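Long-range contacts in QdtA (Thermoanaerobacterium thermosaccharolyticum, PDB 4ZU5), which is a WxcM-like protein of the cupin superfamily, built largely of beta strands, that binds thymidine in a pocket: residues M1-A6 against L71-E76; K54-V59 against V110-Y115; L94-M99 against R123-Y128. All blocks are in the same frame, centred on the assembly; numbering follows the deposited sequence.

Contact 1: M1-A6 against L71-E76; sequences MLYNVA and LKIPDE
Leu2 lays its two methyl groups over the side chains of Leu71, Ile73 and Glu76, and this apolar overlap is the largest single share of the contact. Its CG stands anti to the backbone N (chi1 -158°), which carries the branch toward the hairpin: CD1 settles 4.0 Å from Ile73 CG1 and equally far from the methylene carbon CG of Glu76, while CD2 comes within 3.9 Å of Leu71 CD1. The side chains of Leu2 and Leu71 run at about a right angle to each other. Leu71 CD1 is shared, since Val5 meets it tip to tip, with Val5 CG1 3.8 Å away. Further along, the end of Ile73 fits against the bend at the N terminus, its CD1 lying 3.6 Å from the carbonyl O of Met1 and 4.2 Å from Tyr3 CD1. That bend is an inverse gamma turn centred on Leu2, closed by a weak bond from Tyr3 N to Met1 O. No hydrogen bond crosses between 1-6 and 71-76, so the attachment rests on side-chain packing. The type II turn in 71-76 is closed by two backbone bonds: Ile73 and Glu76 bond to each other in both directions, with Glu76 N 2.9 Å from Ile73 O. Glu76 offers its aliphatic part to Leu2, while its carboxylate pairs with Lys78 in a salt bridge. In the cupin sandwich the contact joins the start of strand 5-9, an edge strand of its sheet within this chain, to the hairpin of strands 67-73 and 76-82 in the other. Val5 also touches Leu89 and Leu71 touches Ile91, both on strand 87-91, and Ile73 is backed by Tyr128 of helix 125-136.

Contact 2: K54-V59 against V110-Y115; sequences KKLHQV and VLASEY
The imidazole of His57 has Ser113 OG at its edge, near the ring plane and on the CD2 side, whereas the amide of Gln58 receives a methyl group on its flat side: Val110 CG1 sits 3.6 Å from NE2 of Gln58 and only slightly farther from CD. That amide is fixed at both ends, OE1 accepting from Arg97 and NE2 hydrogen-bonded to the hydroxyl of Tyr37, so its rotation is set by partners beyond the strand pair. Between the backbones the pairing is antiparallel. Val59 and Leu111 form a hydrogen-bonded pair, with Leu111 N 3.0 Å from Val59 O (angle 167°) and an equally long bond from Val59 N to Leu111 O. Gln58 and Ala112 are the adjoining non-hydrogen-bonded pair, and their side chains share the face opposite to Val59 and Leu111. One step on, Ser113 N still donates to His57 O over 2.9 Å. The return bond is different: His57 N reaches the hydroxyl OG of Ser113 at 3.0 Å, in place of a carbonyl. With chi1 of 73°, OG lies between the backbone N and carbonyl carbon, turned back toward His57. Leu56 CD1 then packs 3.5 Å from Glu114 N, where the strands part. His57 ND1 is hydrogen-bonded with the Tyr90 hydroxyl. The arrangement is that of adjacent antiparallel strands in a cupin sandwich, here 58-64 and 107-112, ending near the thymidine pocket: the Gln58 side chain is about 7 Å from the ligand, and Glu114 O holds the pocket residue Arg35.

Contact 3: L94-M99 against R123-Y128; sequences LVWREM and RNYDFY. Unlike the reference sequence in segment 94-99: Leu94 (reference Phe), Val95 (reference Leu).
An aromatic cluster of Trp96, Tyr125 and Tyr128 fastens the first turn of helix 125-136 to strand 96-100. Trp96 CG stands anti to the backbone N (chi1 -180°), which sends the indole toward the helix. The edge of the Tyr125 ring points into the face of the Trp96 six-membered ring in a T-shaped pair, centroids 4.9 Å apart and planes at 80°, with Tyr125 CD1 over the middle of the indole. Arg123 O lies at the indole edge, 3.8 Å from Trp96 CH2. Tyr128 lies along the CB and CE3 side of Trp96, its ring oblique to the indole (planes at 46°), with Trp96 CB over its face in a CH-pi contact, 4.0 Å from the centroid. The Tyr128 hydroxyl donates to Leu94 O, just before the strand, over 2.8 Å, from above the carbonyl plane. The indole is steadied in its own plane by the bond from Trp96 NE1 to Glu98 OE2 (2.9 Å), and Glu98 in turn forms a salt bridge with Arg70. Asn124 is the N-cap, its OD1 accepting from Phe127 N at 2.9 Å and weakly from Asp126 N. The whole is a capped C-terminal helix packed through aromatic side chains onto a cupin-sandwich sheet.

Along the chain, the segments of contact 2 alternate with those of each of the other two, while contact 1 closes before contact 3 opens. Contacts 1 and 3 are nearest, with centres about 12 Å apart, and meet through neighbouring strands 67-73 and 96-100: Lys72 N is 2.9 Å from Trp96 O. Contact 2 lies in the sheet that also holds strand 5-9 of contact 1; its centre is about 17 Å from that of contact 1 and 15 Å from that of contact 3, which it reaches where Gln58 OE1 is 3.0 Å from Arg97 NH1. Contacts 1 and 3 attach the N-terminal segment and the C-terminal helix to the sheets, and the buried contact 2 lies near the bound thymidine.

Contact 1: M1-A6 against L71-E76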
loop_
_atom_site.group_PDB
_atom_site.type_symbol
_atom_site.label_atom_id
_atom_site.label_comp_id
_atom_site.label_asym_id
_atom_site.label_seq_id
_atom_site.Cartn_x
_atom_site.Cartn_y
_atom_site.Cartn_z
ATOM N N MET A 1 7.968 -6.463 27.189
ATOM C CA MET A 1 8.602 -7.774 26.920
ATOM C C MET A 1 8.803 -7.910 25.419
ATOM O O MET A 1 9.945 -8.019 24.987
ATOM C CB MET A 1 7.817 -8.949 27.541
ATOM C CG MET A 1 8.722 -9.950 28.258
ATOM S SD MET A 1 8.350 -10.233 30.012
ATOM C CE MET A 1 9.979 -10.419 30.752
ATOM N N LEU A 2 7.749 -7.817 24.606
ATOM C CA LEU A 2 8.000 -7.700 23.161
ATOM C C LEU A 2 8.363 -6.290 22.666
ATOM O O LEU A 2 7.551 -5.568 22.114
ATOM C CB LEU A 2 6.926 -8.319 22.292
ATOM C CG LEU A 2 7.597 -8.594 20.933
ATOM C CD1 LEU A 2 8.446 -9.851 20.872
ATOM C CD2 LEU A 2 6.507 -8.673 19.887
ATOM N N TYR A 3 9.651 -6.022 22.722
ATOM C CA TYR A 3 10.223 -4.748 22.285
ATOM C C TYR A 3 10.149 -4.519 20.783
ATOM O O TYR A 3 10.200 -5.451 20.011
ATOM C CB TYR A 3 11.687 -4.674 22.690
ATOM C CG TYR A 3 11.957 -4.643 24.170
ATOM C CD1 TYR A 3 12.612 -5.693 24.806
ATOM C CD2 TYR A 3 11.565 -3.558 24.942
ATOM C CE1 TYR A 3 12.853 -5.665 26.171
ATOM C CE2 TYR A 3 11.782 -3.537 26.297
ATOM C CZ TYR A 3 12.442 -4.588 26.898
ATOM O OH TYR A 3 12.658 -4.503 28.234
ATOM N N ASN A 4 10.128 -3.256 20.379
ATOM C CA ASN A 4 10.368 -2.811 19.012
ATOM C C ASN A 4 9.204 -3.144 18.082
ATOM O O ASN A 4 9.364 -3.263 16.854
ATOM C CB ASN A 4 11.701 -3.308 18.450
ATOM C CG ASN A 4 12.912 -2.796 19.230
ATOM O OD1 ASN A 4 12.814 -2.140 20.304
ATOM N ND2 ASN A 4 14.075 -3.053 18.666
ATOM N N VAL A 5 8.035 -3.244 18.675
ATOM C CA VAL A 5 6.817 -3.570 17.958
ATOM C C VAL A 5 5.657 -2.758 18.488
ATOM O O VAL A 5 5.587 -2.539 19.691
ATOM C CB VAL A 5 6.533 -5.086 18.110
ATOM C CG1 VAL A 5 5.206 -5.467 17.478
ATOM C CG2 VAL A 5 7.635 -5.863 17.429
ATOM N N ALA A 6 4.704 -2.367 17.635
ATOM C CA ALA A 6 3.491 -1.696 18.090
ATOM C C ALA A 6 2.399 -1.912 17.076
ATOM O O ALA A 6 2.662 -2.093 15.895
ATOM C CB ALA A 6 3.655 -0.202 18.274
ATOM N N LEU A 71 6.170 -12.917 15.579
ATOM C CA LEU A 71 7.241 -12.030 15.926
ATOM C C LEU A 71 8.067 -12.691 17.013
ATOM O O LEU A 71 7.529 -13.219 17.990
ATOM C CB LEU A 71 6.710 -10.709 16.492
ATOM C CG LEU A 71 5.666 -10.056 15.588
ATOM C CD1 LEU A 71 4.823 -9.050 16.362
ATOM C CD2 LEU A 71 6.402 -9.407 14.453
ATOM N N LYS A 72 9.377 -12.588 16.876
ATOM C CA LYS A 72 10.207 -13.071 17.949
ATOM C C LYS A 72 11.523 -12.358 18.138
ATOM O O LYS A 72 12.151 -11.858 17.209
ATOM C CB LYS A 72 10.362 -14.584 17.797
ATOM C CG LYS A 72 11.726 -15.117 17.460
ATOM C CD LYS A 72 11.507 -16.444 16.751
ATOM C CE LYS A 72 11.816 -17.634 17.650
ATOM N NZ LYS A 72 11.673 -18.832 16.779
ATOM N N ILE A 73 11.922 -12.289 19.400
ATOM C CA ILE A 73 13.222 -11.848 19.781
ATOM C C ILE A 73 13.664 -12.929 20.775
ATOM O O ILE A 73 12.867 -13.785 21.170
ATOM C CB ILE A 73 13.166 -10.460 20.467
ATOM C CG1 ILE A 73 12.315 -10.465 21.750
ATOM C CG2 ILE A 73 12.529 -9.459 19.523
ATOM C CD1 ILE A 73 12.262 -9.128 22.486
ATOM N N PRO A 74 14.887 -12.817 21.262
ATOM C CA PRO A 74 15.331 -13.882 22.153
ATOM C C PRO A 74 14.405 -14.024 23.359
ATOM O O PRO A 74 14.000 -13.031 23.977
ATOM C CB PRO A 74 16.739 -13.434 22.533
ATOM C CG PRO A 74 17.190 -12.682 21.326
ATOM C CD PRO A 74 15.974 -11.884 20.945
ATOM N N ASP A 75 13.985 -15.265 23.596
ATOM C CA ASP A 75 13.209 -15.625 24.768
ATOM C C ASP A 75 11.774 -15.157 24.650
ATOM O O ASP A 75 10.992 -15.412 25.541
ATOM C CB ASP A 75 13.832 -15.032 26.043
ATOM C CG ASP A 75 15.216 -15.625 26.369
ATOM O OD1 ASP A 75 15.462 -16.797 26.011
ATOM O OD2 ASP A 75 16.051 -14.924 26.995
ATOM N N GLU A 76 11.387 -14.479 23.570
ATOM C CA GLU A 76 10.017 -14.024 23.513
ATOM C C GLU A 76 9.397 -14.258 22.156
ATOM O O GLU A 76 10.043 -14.059 21.146
ATOM C CB GLU A 76 9.974 -12.549 23.887
ATOM C CG GLU A 76 8.586 -12.033 24.233
ATOM C CD GLU A 76 8.043 -12.651 25.511
ATOM O OE1 GLU A 76 7.010 -13.362 25.438
ATOM O OE2 GLU A 76 8.691 -12.447 26.562
#

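Contact 2: K54-V59 against V110-Y115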
loop_
_atom_site.group_PDB
_atom_site.type_symbol
_atom_site.label_atom_id
_atom_site.label_comp_id
_atom_site.label_asym_id
_atom_site.label_seq_id
_atom_site.Cartn_x
_atom_site.Cartn_y
_atom_site.Cartn_z
ATOM N N LYS A 54 18.618 -4.836 10.696
ATOM C CA LYS A 54 19.278 -3.989 11.703
ATOM C C LYS A 54 18.820 -2.525 11.688
ATOM O O LYS A 54 18.841 -1.851 12.712
ATOM C CB LYS A 54 20.807 -3.996 11.552
ATOM C CG LYS A 54 21.502 -5.357 11.491
ATOM C CD LYS A 54 21.721 -5.892 10.058
ATOM C CE LYS A 54 23.089 -5.592 9.437
ATOM N NZ LYS A 54 24.132 -6.544 9.930
ATOM N N LYS A 55 18.461 -1.988 10.532
ATOM C CA LYS A 55 18.253 -0.529 10.445
ATOM C C LYS A 55 16.856 -0.120 9.910
ATOM O O LYS A 55 16.459 1.025 9.988
ATOM C CB LYS A 55 19.334 0.065 9.530
ATOM C CG LYS A 55 20.683 0.170 10.247
ATOM C CD LYS A 55 21.912 0.107 9.352
ATOM C CE LYS A 55 21.625 0.585 7.936
ATOM N NZ LYS A 55 22.890 0.884 7.196
ATOM N N LEU A 56 16.165 -1.046 9.304
ATOM C CA LEU A 56 14.904 -0.811 8.643
ATOM C C LEU A 56 13.736 -0.734 9.643
ATOM O O LEU A 56 13.666 -1.508 10.587
ATOM C CB LEU A 56 14.674 -1.955 7.667
ATOM C CG LEU A 56 13.447 -1.841 6.772
ATOM C CD1 LEU A 56 13.595 -0.625 5.861
ATOM C CD2 LEU A 56 13.197 -3.077 5.931
ATOM N N HIS A 57 12.765 0.139 9.351
ATOM C CA HIS A 57 11.544 0.247 10.141
ATOM C C HIS A 57 10.464 -0.011 9.103
ATOM O O HIS A 57 10.614 0.383 7.949
ATOM C CB HIS A 57 11.423 1.631 10.802
ATOM C CG HIS A 57 12.486 1.921 11.817
ATOM N ND1 HIS A 57 12.281 1.855 13.180
ATOM C CD2 HIS A 57 13.760 2.348 11.655
ATOM C CE1 HIS A 57 13.419 2.119 13.809
ATOM N NE2 HIS A 57 14.333 2.406 12.900
ATOM N N GLN A 58 9.438 -0.759 9.500
ATOM C CA GLN A 58 8.379 -1.190 8.620
ATOM C C GLN A 58 7.069 -1.106 9.358
ATOM O O GLN A 58 7.039 -1.215 10.595
ATOM C CB GLN A 58 8.603 -2.676 8.335
ATOM C CG GLN A 58 9.795 -2.952 7.452
ATOM C CD GLN A 58 9.739 -4.383 6.912
ATOM O OE1 GLN A 58 9.300 -5.308 7.586
ATOM N NE2 GLN A 58 10.131 -4.545 5.671
ATOM N N VAL A 59 5.993 -1.002 8.592
ATOM C CA VAL A 59 4.643 -1.178 9.076
ATOM C C VAL A 59 3.958 -2.161 8.163
ATOM O O VAL A 59 3.905 -1.967 6.974
ATOM C CB VAL A 59 3.912 0.161 9.103
ATOM C CG1 VAL A 59 2.431 0.024 9.391
ATOM C CG2 VAL A 59 4.540 1.061 10.177
ATOM N N VAL A 110 3.279 -3.684 3.002
ATOM C CA VAL A 110 4.350 -3.288 3.885
ATOM C C VAL A 110 4.842 -1.921 3.431
ATOM O O VAL A 110 5.108 -1.726 2.270
ATOM C CB VAL A 110 5.496 -4.311 3.832
ATOM C CG1 VAL A 110 6.676 -3.912 4.734
ATOM C CG2 VAL A 110 4.935 -5.712 4.168
ATOM N N LEU A 111 4.940 -0.986 4.367
ATOM C CA LEU A 111 5.585 0.290 4.166
ATOM C C LEU A 111 6.956 0.258 4.849
ATOM O O LEU A 111 7.074 -0.239 5.948
ATOM C CB LEU A 111 4.770 1.409 4.804
ATOM C CG LEU A 111 3.265 1.342 4.572
ATOM C CD1 LEU A 111 2.516 2.422 5.357
ATOM C CD2 LEU A 111 2.904 1.352 3.111
ATOM N N ALA A 112 7.999 0.760 4.205
ATOM C CA ALA A 112 9.372 0.567 4.621
ATOM C C ALA A 112 10.082 1.893 4.594
ATOM O O ALA A 112 9.867 2.690 3.676
ATOM C CB ALA A 112 10.082 -0.411 3.695
ATOM N N SER A 113 10.930 2.096 5.595
ATOM C CA SER A 113 11.675 3.349 5.805
ATOM C C SER A 113 12.941 3.521 4.924
ATOM O O SER A 113 13.510 4.607 4.907
ATOM C CB SER A 113 12.086 3.490 7.283
ATOM O OG SER A 113 13.132 2.612 7.652
ATOM N N GLU A 114 13.355 2.480 4.227
ATOM C CA GLU A 114 14.490 2.572 3.336
ATOM C C GLU A 114 14.308 1.790 2.086
ATOM O O GLU A 114 13.570 0.827 2.013
ATOM C CB GLU A 114 15.753 2.042 4.017
ATOM C CG GLU A 114 16.115 2.763 5.288
ATOM C CD GLU A 114 16.568 4.191 5.076
ATOM O OE1 GLU A 114 16.796 4.628 3.910
ATOM O OE2 GLU A 114 16.681 4.856 6.126
ATOM N N TYR A 115 15.032 2.192 1.045
ATOM C CA TYR A 115 15.144 1.291 -0.108
ATOM C C TYR A 115 15.769 -0.032 0.289
ATOM O O TYR A 115 16.538 -0.097 1.237
ATOM C CB TYR A 115 16.007 1.910 -1.227
ATOM C CG TYR A 115 15.540 3.300 -1.641
ATOM C CD1 TYR A 115 16.100 4.443 -1.066
ATOM C CD2 TYR A 115 14.517 3.462 -2.578
ATOM C CE1 TYR A 115 15.663 5.719 -1.417
ATOM C CE2 TYR A 115 14.088 4.726 -2.965
ATOM C CZ TYR A 115 14.657 5.854 -2.382
ATOM O OH TYR A 115 14.246 7.124 -2.751
#

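Contact 3: L94-M99 against R123-Y128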
loop_
_atom_site.group_PDB
_atom_site.type_symbol
_atom_site.label_atom_id
_atom_site.label_comp_id
_atom_site.label_asym_id
_atom_site.label_seq_id
_atom_site.Cartn_x
_atom_site.Cartn_y
_atom_site.Cartn_z
ATOM N N LEU A 94 15.695 -5.595 14.536
ATOM C CA LEU A 94 16.104 -6.787 15.240
ATOM C C LEU A 94 14.965 -7.546 15.840
ATOM O O LEU A 94 15.102 -8.224 16.868
ATOM C CB LEU A 94 17.096 -6.435 16.327
ATOM C CG LEU A 94 18.460 -6.050 15.748
ATOM C CD1 LEU A 94 19.358 -5.705 16.911
ATOM C CD2 LEU A 94 19.118 -7.082 14.849
ATOM N N VAL A 95 13.857 -7.531 15.126
ATOM C CA VAL A 95 12.778 -8.409 15.444
ATOM C C VAL A 95 12.687 -9.408 14.300
ATOM O O VAL A 95 12.702 -9.013 13.153
ATOM C CB VAL A 95 11.476 -7.623 15.517
ATOM C CG1 VAL A 95 10.290 -8.562 15.677
ATOM C CG2 VAL A 95 11.508 -6.634 16.695
ATOM N N TRP A 96 12.627 -10.705 14.612
ATOM C CA TRP A 96 12.522 -11.746 13.588
ATOM C C TRP A 96 11.064 -11.945 13.296
ATOM O O TRP A 96 10.220 -12.044 14.207
ATOM C CB TRP A 96 13.157 -13.074 14.111
ATOM C CG TRP A 96 13.140 -14.265 13.173
ATOM C CD1 TRP A 96 12.177 -15.210 13.099
ATOM C CD2 TRP A 96 14.141 -14.656 12.239
ATOM N NE1 TRP A 96 12.493 -16.159 12.146
ATOM C CE2 TRP A 96 13.702 -15.849 11.617
ATOM C CE3 TRP A 96 15.326 -14.097 11.812
ATOM C CZ2 TRP A 96 14.419 -16.485 10.608
ATOM C CZ3 TRP A 96 16.068 -14.762 10.858
ATOM C CH2 TRP A 96 15.584 -15.932 10.237
ATOM N N ARG A 97 10.732 -12.105 12.026
ATOM C CA ARG A 97 9.345 -12.408 11.745
ATOM C C ARG A 97 9.100 -13.440 10.672
ATOM O O ARG A 97 9.920 -13.640 9.777
ATOM C CB ARG A 97 8.532 -11.146 11.486
ATOM C CG ARG A 97 8.508 -10.679 10.058
ATOM C CD ARG A 97 9.919 -10.422 9.590
ATOM N NE ARG A 97 10.687 -9.497 10.429
ATOM C CZ ARG A 97 10.729 -8.181 10.238
ATOM N NH1 ARG A 97 10.001 -7.642 9.267
ATOM N NH2 ARG A 97 11.517 -7.423 10.994
ATOM N N GLU A 98 7.960 -14.093 10.839
ATOM C CA GLU A 98 7.375 -15.049 9.879
ATOM C C GLU A 98 5.887 -14.758 9.738
ATOM O O GLU A 98 5.229 -14.237 10.644
ATOM C CB GLU A 98 7.605 -16.471 10.416
ATOM C CG GLU A 98 9.072 -16.806 10.607
ATOM C CD GLU A 98 9.323 -17.996 11.505
ATOM O OE1 GLU A 98 8.335 -18.668 11.828
ATOM O OE2 GLU A 98 10.496 -18.216 11.853
ATOM N N MET A 99 5.331 -15.069 8.577
ATOM C CA MET A 99 3.948 -14.800 8.323
ATOM C C MET A 99 3.262 -16.062 7.800
ATOM O O MET A 99 3.843 -16.784 7.000
ATOM C CB MET A 99 3.832 -13.709 7.258
ATOM C CG MET A 99 4.446 -12.361 7.624
ATOM S SD MET A 99 6.130 -12.199 7.087
ATOM C CE MET A 99 5.809 -11.560 5.447
ATOM N N ARG A 123 19.110 -12.902 7.118
ATOM C CA ARG A 123 18.416 -14.151 6.813
ATOM C C ARG A 123 18.953 -15.345 7.611
ATOM O O ARG A 123 18.324 -16.372 7.692
ATOM C CB ARG A 123 18.525 -14.456 5.324
ATOM C CG ARG A 123 17.548 -13.636 4.508
ATOM C CD ARG A 123 17.954 -13.520 3.042
ATOM N NE ARG A 123 17.131 -12.519 2.365
ATOM C CZ ARG A 123 15.804 -12.594 2.251
ATOM N NH1 ARG A 123 15.128 -13.638 2.733
ATOM N NH2 ARG A 123 15.142 -11.620 1.646
ATOM N N ASN A 124 20.123 -15.198 8.196
ATOM C CA ASN A 124 20.689 -16.277 8.987
ATOM C C ASN A 124 20.182 -16.215 10.400
ATOM O O ASN A 124 20.472 -15.287 11.143
ATOM C CB ASN A 124 22.208 -16.200 8.979
ATOM C CG ASN A 124 22.838 -17.404 9.640
ATOM O OD1 ASN A 124 22.756 -17.576 10.842
ATOM N ND2 ASN A 124 23.436 -18.262 8.844
ATOM N N TYR A 125 19.444 -17.232 10.787
ATOM C CA TYR A 125 18.841 -17.231 12.094
ATOM C C TYR A 125 19.868 -17.194 13.204
ATOM O O TYR A 125 19.655 -16.508 14.198
ATOM C CB TYR A 125 17.892 -18.406 12.236
ATOM C CG TYR A 125 17.137 -18.392 13.533
ATOM C CD1 TYR A 125 16.094 -17.497 13.749
ATOM C CD2 TYR A 125 17.504 -19.213 14.587
ATOM C CE1 TYR A 125 15.411 -17.455 14.954
ATOM C CE2 TYR A 125 16.803 -19.224 15.772
ATOM C CZ TYR A 125 15.775 -18.338 15.983
ATOM O OH TYR A 125 15.137 -18.275 17.196
ATOM N N ASP A 126 21.004 -17.867 13.039
ATOM C CA ASP A 126 22.019 -17.860 14.120
ATOM C C ASP A 126 22.682 -16.492 14.281
ATOM O O ASP A 126 22.964 -16.057 15.381
ATOM C CB ASP A 126 23.114 -18.911 13.908
ATOM C CG ASP A 126 22.585 -20.335 13.990
ATOM O OD1 ASP A 126 21.693 -20.640 14.804
ATOM O OD2 ASP A 126 23.057 -21.157 13.196
ATOM N N PHE A 127 22.902 -15.822 13.168
ATOM C CA PHE A 127 23.439 -14.474 13.200
ATOM C C PHE A 127 22.411 -13.532 13.818
ATOM O O PHE A 127 22.762 -12.693 14.628
ATOM C CB PHE A 127 23.813 -14.004 11.790
ATOM C CG PHE A 127 24.443 -12.621 11.768
ATOM C CD1 PHE A 127 25.652 -12.386 12.430
ATOM C CD2 PHE A 127 23.806 -11.537 11.146
ATOM C CE1 PHE A 127 26.215 -11.113 12.464
ATOM C CE2 PHE A 127 24.386 -10.274 11.146
ATOM C CZ PHE A 127 25.594 -10.060 11.801
ATOM N N TYR A 128 21.149 -13.661 13.417
ATOM C CA TYR A 128 20.100 -12.861 13.999
ATOM C C TYR A 128 20.208 -12.970 15.509
ATOM O O TYR A 128 20.346 -11.984 16.213
ATOM C CB TYR A 128 18.692 -13.286 13.559
ATOM C CG TYR A 128 17.658 -12.692 14.448
ATOM C CD1 TYR A 128 17.393 -11.333 14.403
ATOM C CD2 TYR A 128 17.056 -13.433 15.435
ATOM C CE1 TYR A 128 16.558 -10.745 15.321
ATOM C CE2 TYR A 128 16.204 -12.852 16.347
ATOM C CZ TYR A 128 15.936 -11.498 16.272
ATOM O OH TYR A 128 15.106 -10.959 17.224
#